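PDB 4D2M: protein F1 from Vaccinia virus ankara, which binds the BH3 segment of the pro-apoptotic protein Bim and so probably restrains apoptosis of the infected host cell. Local coordinates for residues D120-V125 with S166-D171; G136-T141 with D172-Y177. The protein carries 1 engineered substitution. All coordinates share one frame; numbering follows the deposited sequence.

Interaction 1 (D120-V125 with S166-D171); sequences DFNNEV and SHTICD. Engineered in segment 120-125: Phe121 (natural residue Ile).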
loop_
_atom_site.group_PDB
_atom_site.type_symbol
_atom_site.label_atom_id
_atom_site.label_comp_id
_atom_site.label_asym_id
_atom_site.label_seq_id
_atom_site.Cartn_x
_atom_site.Cartn_y
_atom_site.Cartn_z
ATOM N N ASP A 120 -10.660 -11.976 -1.653
ATOM C CA ASP A 120 -11.722 -12.976 -1.689
ATOM C C ASP A 120 -11.641 -13.929 -0.502
ATOM O O ASP A 120 -12.668 -14.338 0.034
ATOM C CB ASP A 120 -11.671 -13.777 -2.992
ATOM C CG ASP A 120 -12.158 -12.981 -4.190
ATOM O OD1 ASP A 120 -13.075 -12.151 -4.023
ATOM O OD2 ASP A 120 -11.628 -13.192 -5.301
ATOM N N PHE A 121 -10.428 -14.292 -0.095
ATOM C CA PHE A 121 -10.272 -15.195 1.040
ATOM C C PHE A 121 -10.794 -14.538 2.312
ATOM O O PHE A 121 -11.467 -15.181 3.113
ATOM C CB PHE A 121 -8.812 -15.616 1.232
ATOM C CG PHE A 121 -8.605 -16.536 2.405
ATOM C CD1 PHE A 121 -9.140 -17.814 2.400
ATOM C CD2 PHE A 121 -7.904 -16.115 3.523
ATOM C CE1 PHE A 121 -8.965 -18.661 3.481
ATOM C CE2 PHE A 121 -7.725 -16.960 4.605
ATOM C CZ PHE A 121 -8.258 -18.232 4.584
ATOM N N ASN A 122 -10.484 -13.258 2.489
ATOM C CA ASN A 122 -10.985 -12.503 3.630
ATOM C C ASN A 122 -12.500 -12.598 3.747
ATOM O O ASN A 122 -13.036 -12.820 4.831
ATOM C CB ASN A 122 -10.573 -11.036 3.524
ATOM C CG ASN A 122 -11.177 -10.185 4.625
ATOM O OD1 ASN A 122 -10.652 -10.122 5.737
ATOM N ND2 ASN A 122 -12.293 -9.533 4.323
ATOM N N ASN A 123 -13.181 -12.442 2.616
ATOM C CA ASN A 123 -14.638 -12.457 2.579
ATOM C C ASN A 123 -15.211 -13.835 2.906
ATOM O O ASN A 123 -16.248 -13.941 3.561
ATOM C CB ASN A 123 -15.134 -11.990 1.205
ATOM C CG ASN A 123 -14.799 -10.531 0.928
ATOM O OD1 ASN A 123 -14.465 -9.775 1.841
ATOM N ND2 ASN A 123 -14.898 -10.127 -0.336
ATOM N N GLU A 124 -14.535 -14.887 2.453
ATOM C CA GLU A 124 -14.960 -16.250 2.760
ATOM C C GLU A 124 -14.754 -16.558 4.238
ATOM O O GLU A 124 -15.579 -17.221 4.861
ATOM C CB GLU A 124 -14.200 -17.266 1.903
ATOM C CG GLU A 124 -14.429 -17.122 0.404
ATOM C CD GLU A 124 -15.892 -17.228 0.008
ATOM O OE1 GLU A 124 -16.666 -17.880 0.740
ATOM O OE2 GLU A 124 -16.267 -16.651 -1.035
ATOM N N VAL A 125 -13.646 -16.080 4.794
ATOM C CA VAL A 125 -13.386 -16.224 6.222
ATOM C C VAL A 125 -14.479 -15.510 7.008
ATOM O O VAL A 125 -15.020 -16.057 7.969
ATOM C CB VAL A 125 -11.990 -15.660 6.600
ATOM C CG1 VAL A 125 -11.804 -15.544 8.117
ATOM C CG2 VAL A 125 -10.900 -16.537 6.017
ATOM N N SER A 166 -6.884 -9.577 10.521
ATOM C CA SER A 166 -7.003 -9.395 11.966
ATOM C C SER A 166 -8.349 -8.767 12.330
ATOM O O SER A 166 -8.982 -9.162 13.310
ATOM C CB SER A 166 -5.857 -8.533 12.499
ATOM O OG SER A 166 -5.831 -7.267 11.864
ATOM N N HIS A 167 -8.778 -7.784 11.544
ATOM C CA HIS A 167 -10.106 -7.203 11.711
ATOM C C HIS A 167 -11.174 -8.278 11.567
ATOM O O HIS A 167 -12.051 -8.416 12.417
ATOM C CB HIS A 167 -10.356 -6.094 10.685
ATOM C CG HIS A 167 -9.761 -4.774 11.062
ATOM N ND1 HIS A 167 -10.446 -3.834 11.802
ATOM C CD2 HIS A 167 -8.551 -4.230 10.792
ATOM C CE1 HIS A 167 -9.681 -2.771 11.976
ATOM N NE2 HIS A 167 -8.526 -2.986 11.374
ATOM N N THR A 168 -11.081 -9.040 10.481
ATOM C CA THR A 168 -12.069 -10.063 10.161
ATOM C C THR A 168 -12.121 -11.178 11.205
ATOM O O THR A 168 -13.198 -11.670 11.533
ATOM C CB THR A 168 -11.786 -10.692 8.785
ATOM O OG1 THR A 168 -11.631 -9.657 7.806
ATOM C CG2 THR A 168 -12.924 -11.620 8.367
ATOM N N ILE A 169 -10.960 -11.579 11.717
ATOM C CA ILE A 169 -10.890 -12.679 12.677
ATOM C C ILE A 169 -11.359 -12.242 14.061
ATOM O O ILE A 169 -12.016 -13.002 14.770
ATOM C CB ILE A 169 -9.458 -13.244 12.780
ATOM C CG1 ILE A 169 -9.059 -13.914 11.465
ATOM C CG2 ILE A 169 -9.349 -14.271 13.911
ATOM C CD1 ILE A 169 -7.572 -14.141 11.317
ATOM N N CYS A 170 -11.020 -11.018 14.448
ATOM C CA CYS A 170 -11.361 -10.532 15.779
ATOM C C CYS A 170 -12.782 -9.988 15.830
ATOM O O CYS A 170 -12.992 -8.795 16.041
ATOM C CB CYS A 170 -10.374 -9.454 16.221
ATOM S SG CYS A 170 -8.694 -10.065 16.426
ATOM N N ASP A 171 -13.756 -10.870 15.626
ATOM C CA ASP A 171 -15.154 -10.498 15.785
ATOM C C ASP A 171 -15.502 -10.558 17.267
ATOM O O ASP A 171 -14.682 -10.986 18.080
ATOM C CB ASP A 171 -16.066 -11.413 14.962
ATOM C CG ASP A 171 -15.958 -12.874 15.365
ATOM O OD1 ASP A 171 -15.053 -13.222 16.155
ATOM O OD2 ASP A 171 -16.775 -13.683 14.875
#

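Interaction 2 (G136-T141 with D172-Y177); sequences GVRLAT and DCFVDY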
loop_
_atom_site.group_PDB
_atom_site.type_symbol
_atom_site.label_atom_id
_atom_site.label_comp_id
_atom_site.label_asym_id
_atom_site.label_seq_id
_atom_site.Cartn_x
_atom_site.Cartn_y
_atom_site.Cartn_z
ATOM N N GLY A 136 -12.169 -22.688 17.638
ATOM C CA GLY A 136 -11.244 -23.395 16.769
ATOM C C GLY A 136 -11.022 -22.772 15.402
ATOM O O GLY A 136 -9.880 -22.634 14.962
ATOM N N VAL A 137 -12.103 -22.406 14.720
ATOM C CA VAL A 137 -11.986 -21.895 13.358
ATOM C C VAL A 137 -11.242 -20.560 13.347
ATOM O O VAL A 137 -10.566 -20.220 12.375
ATOM C CB VAL A 137 -13.376 -21.743 12.683
ATOM C CG1 VAL A 137 -14.215 -20.645 13.343
ATOM C CG2 VAL A 137 -13.218 -21.478 11.190
ATOM N N ARG A 138 -11.346 -19.823 14.446
ATOM C CA ARG A 138 -10.683 -18.533 14.570
ATOM C C ARG A 138 -9.190 -18.712 14.821
ATOM O O ARG A 138 -8.369 -18.009 14.231
ATOM C CB ARG A 138 -11.330 -17.715 15.687
ATOM C CG ARG A 138 -12.665 -17.125 15.271
ATOM C CD ARG A 138 -13.654 -17.009 16.418
ATOM N NE ARG A 138 -14.890 -16.370 15.965
ATOM C CZ ARG A 138 -15.928 -17.018 15.443
ATOM N NH1 ARG A 138 -15.904 -18.339 15.315
ATOM N NH2 ARG A 138 -17.001 -16.343 15.051
ATOM N N LEU A 139 -8.846 -19.659 15.687
ATOM C CA LEU A 139 -7.450 -19.992 15.946
ATOM C C LEU A 139 -6.782 -20.590 14.710
ATOM O O LEU A 139 -5.616 -20.308 14.426
ATOM C CB LEU A 139 -7.341 -20.974 17.117
ATOM C CG LEU A 139 -7.766 -20.454 18.491
ATOM C CD1 LEU A 139 -7.719 -21.574 19.522
ATOM C CD2 LEU A 139 -6.889 -19.290 18.928
ATOM N N ALA A 140 -7.525 -21.413 13.978
ATOM C CA ALA A 140 -6.993 -22.064 12.787
ATOM C C ALA A 140 -6.711 -21.044 11.688
ATOM O O ALA A 140 -5.731 -21.165 10.951
ATOM C CB ALA A 140 -7.958 -23.125 12.292
ATOM N N THR A 141 -7.571 -20.038 11.579
ATOM C CA THR A 141 -7.404 -19.016 10.552
ATOM C C THR A 141 -6.159 -18.181 10.833
ATOM O O THR A 141 -5.390 -17.874 9.926
ATOM C CB THR A 141 -8.626 -18.087 10.463
ATOM O OG1 THR A 141 -9.807 -18.866 10.237
ATOM C CG2 THR A 141 -8.455 -17.095 9.321
ATOM N N ASP A 172 -16.708 -10.121 17.614
ATOM C CA ASP A 172 -17.134 -10.067 19.008
ATOM C C ASP A 172 -16.993 -11.428 19.678
ATOM O O ASP A 172 -16.611 -11.523 20.844
ATOM C CB ASP A 172 -18.581 -9.584 19.105
ATOM C CG ASP A 172 -18.774 -8.203 18.508
ATOM O OD1 ASP A 172 -17.861 -7.362 18.643
ATOM O OD2 ASP A 172 -19.839 -7.961 17.900
ATOM N N CYS A 173 -17.293 -12.479 18.925
ATOM C CA CYS A 173 -17.206 -13.841 19.434
ATOM C C CYS A 173 -15.780 -14.205 19.840
ATOM O O CYS A 173 -15.561 -14.768 20.911
ATOM C CB CYS A 173 -17.720 -14.825 18.384
ATOM S SG CYS A 173 -17.228 -16.532 18.668
ATOM N N PHE A 174 -14.811 -13.883 18.987
ATOM C CA PHE A 174 -13.413 -14.185 19.283
ATOM C C PHE A 174 -12.932 -13.387 20.485
ATOM O O PHE A 174 -12.241 -13.915 21.355
ATOM C CB PHE A 174 -12.517 -13.889 18.080
ATOM C CG PHE A 174 -11.080 -14.289 18.288
ATOM C CD1 PHE A 174 -10.739 -15.616 18.506
ATOM C CD2 PHE A 174 -10.072 -13.340 18.264
ATOM C CE1 PHE A 174 -9.418 -15.987 18.698
ATOM C CE2 PHE A 174 -8.750 -13.703 18.453
ATOM C CZ PHE A 174 -8.423 -15.029 18.671
ATOM N N VAL A 175 -13.294 -12.110 20.520
ATOM C CA VAL A 175 -12.938 -11.240 21.632
ATOM C C VAL A 175 -13.460 -11.816 22.943
ATOM O O VAL A 175 -12.741 -11.857 23.941
ATOM C CB VAL A 175 -13.495 -9.818 21.423
ATOM C CG1 VAL A 175 -13.273 -8.939 22.658
ATOM C CG2 VAL A 175 -12.846 -9.193 20.213
ATOM N N ASP A 176 -14.707 -12.273 22.929
ATOM C CA ASP A 176 -15.312 -12.857 24.117
ATOM C C ASP A 176 -14.514 -14.066 24.589
ATOM O O ASP A 176 -14.346 -14.272 25.789
ATOM C CB ASP A 176 -16.766 -13.250 23.848
ATOM C CG ASP A 176 -17.659 -12.048 23.599
ATOM O OD1 ASP A 176 -17.278 -10.928 24.000
ATOM O OD2 ASP A 176 -18.744 -12.224 23.005
ATOM N N TYR A 177 -14.010 -14.856 23.646
ATOM C CA TYR A 177 -13.222 -16.034 23.992
ATOM C C TYR A 177 -11.909 -15.650 24.667
ATOM O O TYR A 177 -11.571 -16.176 25.725
ATOM C CB TYR A 177 -12.933 -16.879 22.749
ATOM C CG TYR A 177 -14.039 -17.841 22.377
ATOM C CD1 TYR A 177 -14.390 -18.884 23.223
ATOM C CD2 TYR A 177 -14.719 -17.716 21.175
ATOM C CE1 TYR A 177 -15.396 -19.768 22.889
ATOM C CE2 TYR A 177 -15.728 -18.598 20.831
ATOM C CZ TYR A 177 -16.060 -19.621 21.690
ATOM O OH TYR A 177 -17.063 -20.499 21.348
#

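Interaction 1 (D120-V125 with S166-D171)
Asn122 and Thr168 join helix 118-131 to the C-terminal end of helix 155-169 through a single polar pair with a small apolar patch beside it. The polar part is a hydrogen bond from Thr168 OG1 to Asn122 OD1, modelled with OG1 and OD1 only 2.3 Å apart, a length so short that it is doubtful. With its CG anti to the backbone N (chi1 175°), Asn122 carries its amide across to the Thr168 hydroxyl. On Thr168, chi1 of -51° sets OG1 beside the backbone N and swings CG2 round to the other helix, where it lies 3.7 Å from the backbone O of Asn122.

The apolar part adds the methyl pair Val125 CG1 and Thr168 CG2, 4.1 Å apart. The other methyl of Val125, CG2, sits over one face of the engineered Phe121 ring, 3.4 Å above its plane and offset toward the rim.

Asn123 of the second subunit extends the polar network, its OD1 accepting from Asn122 ND2 and its ND2 bonding Thr168 OG1. The ND2 bond, probably helped by the one at OD1, should limit rotation of the Asn122 amide, and this buried pair serves the packing of two helices and the subunit interface together.

Interaction 2 (G136-T141 with D172-Y177)
A nearly perpendicular helix-helix packing contact in the Bcl-2-like fold of this M11L-family protein sets helix 135-150 against the C-terminal helix 172-180. The two short axes cross at -94° and approach to 10.6 Å, and Arg138 faces Phe174 where the backbones come nearest.

Arg138 contributes the most, its aliphatic part against Phe174 and its guanidinium against Cys173. Its CB lies 3.6 Å from Phe174 CD1, while CD rests against Phe174 CB at 3.7 Å, and the two side chains run past each other in opposite directions. The arginine chain is bent at chi2, and the guanidinium and ring planes end 22° apart without stacking. Phe174 enters with CG anti to its backbone N (chi1 -175°), which carries the ring toward helix 135-150. There Leu139 meets the edge of the ring near its plane, CD2 standing 4.2 Å from Phe174 CE1, with the two side chains crossing at about a right angle. Leu139 also touches an aromatic side chain of the bound peptide, so this packing lies just behind the BH3-binding surface.

The charged end of Arg138 is well provided for: Asp171 is its acidic partner, and NH1 donates to the carbonyl oxygens of Asn132 and Gly134. Partners spread round the guanidinium in this way should hold its orientation. Cys173 SG lies over one face of the group, above its centre, 3.4 Å from the plane and 3.5 Å from Arg138 CZ.

Interactions 1 and 2 have centres 11 Å apart and touch directly. Asp171, which ends the 166-171 segment, is the N-cap of helix 172-180: OD1 accepts from Phe174 N, while OD2 forms a salt bridge with Arg138 NH2 at 2.7 Å, tying the start of the last helix to helix 135-150. Ile169 packs on helix 135-150, with CD1 3.7 Å from Thr141 CG2. That helix, which carries one segment of interaction 2, thus packs on both segments of interaction 1, Thr141 meeting Val125 as well. The bound peptide touches 120-125, through Phe121 and Glu124, and 136-141, where Gly136 N bonds a polar side chain of it, so both contacts probably lie behind the BH3-binding groove.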